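Local atomic coordinates of gSG7 salivary protein (Anopheles stephensi, PDB entry 6XMB), a protein that inhibits contact-pathway activation in the blood of the mosquito's host, preventing the reciprocal activation of factor XII and prekallikrein, and weakly inhibits the alternative complement pathway. Residues 75-78 with 79-83. Sequence-based numbering, arbitrary orientation.
Sequences TFYA and GFSFN
Gly79 N and Phe80 N donate to Thr75 O and Phe76 O respectively, the last regular i to i+4 bonds before the helix ends and Ser81 leaves helical angles. Ala78 O accepts two amides from opposite faces of its carbonyl plane: Asn83 N at 2.8 Å, tilted 23° from that plane, and Ser81 N at 3.2 Å, well above it. The Asn83 bond spans five residues and ties the outgoing chain to the final turn. Tyr77 O receives a weak bond from Ser81 N. Ser81 OG, between its backbone N and carbonyl carbon (chi1 58°), turns back to within 2.5 Å of Tyr77 O, a doubtfully short spacing; serine's short hydroxyl arm suits this place.

Among apolar contacts, Phe82 turns its ring back on Ala78: Ala78 CA lies over one face in a CH-pi contact, 4.2 Å from the centroid, and the small methyl CB meets Phe82 CZ at 3.5 Å. Tyr77 CE1 lies at the edge of the Phe80 ring, 4.0 Å from Phe80 CD2.

This C-terminal end of helix 59-80 buries the flat apolar rings of Phe76 and Phe80, suited to such packing, against Leu95 of helix 92-116 and Tyr28 of helix 6-49, while Tyr77 meets Tyr28 edge-to-face and Tyr77 of the second subunit.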
ATOM      1  N   THR A  75       3.637   9.926   4.790  1.00 45.87           N
ATOM      2  CA  THR A  75       2.994  11.151   4.318  1.00 47.30           C
ATOM      3  C   THR A  75       2.608  11.059   2.844  1.00 45.25           C
ATOM      4  O   THR A  75       1.605  11.647   2.431  1.00 48.78           O
ATOM      5  CB  THR A  75       3.927  12.340   4.540  1.00 46.41           C
ATOM      6  OG1 THR A  75       4.389  12.311   5.887  1.00 49.60           O
ATOM      7  CG2 THR A  75       3.216  13.664   4.284  1.00 49.94           C
ATOM      8  N   PHE A  76       3.392  10.350   2.034  1.00 45.12           N
ATOM      9  CA  PHE A  76       3.023  10.176   0.632  1.00 45.69           C
ATOM     10  C   PHE A  76       1.742   9.348   0.530  1.00 48.40           C
ATOM     11  O   PHE A  76       0.764   9.779  -0.088  1.00 51.84           O
ATOM     12  CB  PHE A  76       4.214   9.563  -0.139  1.00 41.59           C
ATOM     13  CG  PHE A  76       4.019   9.450  -1.664  1.00 38.73           C
ATOM     14  CD1 PHE A  76       3.039  10.156  -2.334  1.00 42.41           C
ATOM     15  CD2 PHE A  76       4.840   8.619  -2.403  1.00 34.10           C
ATOM     16  CE1 PHE A  76       2.879  10.021  -3.718  1.00 44.12           C
ATOM     17  CE2 PHE A  76       4.695   8.478  -3.772  1.00 34.92           C
ATOM     18  CZ  PHE A  76       3.707   9.180  -4.437  1.00 37.56           C
ATOM     19  N   TYR A  77       1.671   8.223   1.255  1.00 42.49           N
ATOM     20  CA  TYR A  77       0.450   7.404   1.236  1.00 46.47           C
ATOM     21  C   TYR A  77      -0.769   8.138   1.778  1.00 53.85           C
ATOM     22  O   TYR A  77      -1.897   7.879   1.328  1.00 58.65           O
ATOM     23  CB  TYR A  77       0.621   6.111   2.034  1.00 45.57           C
ATOM     24  CG  TYR A  77      -0.476   5.123   1.674  1.00 53.19           C
ATOM     25  CD1 TYR A  77      -0.539   4.580   0.388  1.00 50.11           C
ATOM     26  CD2 TYR A  77      -1.467   4.773   2.581  1.00 58.25           C
ATOM     27  CE1 TYR A  77      -1.538   3.700   0.032  1.00 55.87           C
ATOM     28  CE2 TYR A  77      -2.472   3.890   2.237  1.00 61.58           C
ATOM     29  CZ  TYR A  77      -2.502   3.356   0.955  1.00 62.08           C
ATOM     30  OH  TYR A  77      -3.483   2.477   0.569  1.00 67.13           O
ATOM     31  N   ALA A  78      -0.583   9.013   2.773  1.00 48.83           N
ATOM     32  CA  ALA A  78      -1.704   9.810   3.254  1.00 54.70           C
ATOM     33  C   ALA A  78      -2.190  10.771   2.178  1.00 54.86           C
ATOM     34  O   ALA A  78      -3.396  10.926   1.975  1.00 59.27           O
ATOM     35  CB  ALA A  78      -1.311  10.565   4.527  1.00 58.24           C
ATOM     36  N   GLY A  79      -1.268  11.410   1.460  1.00 52.67           N
ATOM     37  CA  GLY A  79      -1.682  12.288   0.378  1.00 56.26           C
ATOM     38  C   GLY A  79      -2.371  11.540  -0.746  1.00 58.27           C
ATOM     39  O   GLY A  79      -3.328  12.038  -1.344  1.00 64.99           O
ATOM     40  N   PHE A  80      -1.895  10.331  -1.046  1.00 55.03           N
ATOM     41  CA  PHE A  80      -2.497   9.530  -2.107  1.00 58.98           C
ATOM     42  C   PHE A  80      -3.890   9.054  -1.722  1.00 66.68           C
ATOM     43  O   PHE A  80      -4.749   8.877  -2.594  1.00 72.38           O
ATOM     44  CB  PHE A  80      -1.577   8.346  -2.429  1.00 50.66           C
ATOM     45  CG  PHE A  80      -2.129   7.379  -3.440  1.00 52.22           C
ATOM     46  CD1 PHE A  80      -2.378   7.778  -4.746  1.00 56.45           C
ATOM     47  CD2 PHE A  80      -2.356   6.051  -3.093  1.00 54.28           C
ATOM     48  CE1 PHE A  80      -2.870   6.878  -5.693  1.00 57.34           C
ATOM     49  CE2 PHE A  80      -2.855   5.139  -4.034  1.00 53.57           C
ATOM     50  CZ  PHE A  80      -3.108   5.556  -5.332  1.00 55.39           C
ATOM     51  N   SER A  81      -4.145   8.879  -0.428  1.00 59.12           N
ATOM     52  CA  SER A  81      -5.373   8.238   0.020  1.00 63.97           C
ATOM     53  C   SER A  81      -6.289   9.181   0.797  1.00 69.22           C
ATOM     54  O   SER A  81      -6.909  10.086   0.225  1.00 71.56           O
ATOM     55  CB  SER A  81      -5.024   7.016   0.877  1.00 63.02           C
ATOM     56  OG  SER A  81      -4.228   7.385   1.994  1.00 60.64           O
ATOM     57  N   PHE A  82      -6.374   8.966   2.112  1.00 67.50           N
ATOM     58  CA  PHE A  82      -7.410   9.604   2.914  1.00 72.36           C
ATOM     59  C   PHE A  82      -7.210  11.107   3.064  1.00 75.09           C
ATOM     60  O   PHE A  82      -8.159  11.805   3.435  1.00 79.37           O
ATOM     61  CB  PHE A  82      -7.474   8.946   4.294  1.00 74.05           C
ATOM     62  CG  PHE A  82      -6.179   8.999   5.054  1.00 70.67           C
ATOM     63  CD1 PHE A  82      -5.822  10.136   5.775  1.00 71.70           C
ATOM     64  CD2 PHE A  82      -5.321   7.908   5.055  1.00 67.10           C
ATOM     65  CE1 PHE A  82      -4.632  10.185   6.477  1.00 69.42           C
ATOM     66  CE2 PHE A  82      -4.127   7.947   5.751  1.00 63.97           C
ATOM     67  CZ  PHE A  82      -3.783   9.083   6.471  1.00 65.06           C
ATOM     68  N   ASN A  83      -6.015  11.630   2.794  1.00 73.03           N
ATOM     69  CA  ASN A  83      -5.763  13.048   3.007  1.00 75.82           C
ATOM     70  C   ASN A  83      -5.760  13.841   1.708  1.00 77.69           C
ATOM     71  O   ASN A  83      -5.235  14.960   1.675  1.00 80.35           O
ATOM     72  CB  ASN A  83      -4.451  13.256   3.764  1.00 73.00           C
ATOM     73  CG  ASN A  83      -4.508  14.451   4.697  1.00 79.92           C
ATOM     74  OD1 ASN A  83      -4.274  15.585   4.280  1.00 84.86           O
ATOM     75  ND2 ASN A  83      -4.827  14.204   5.965  1.00 80.91           N
TER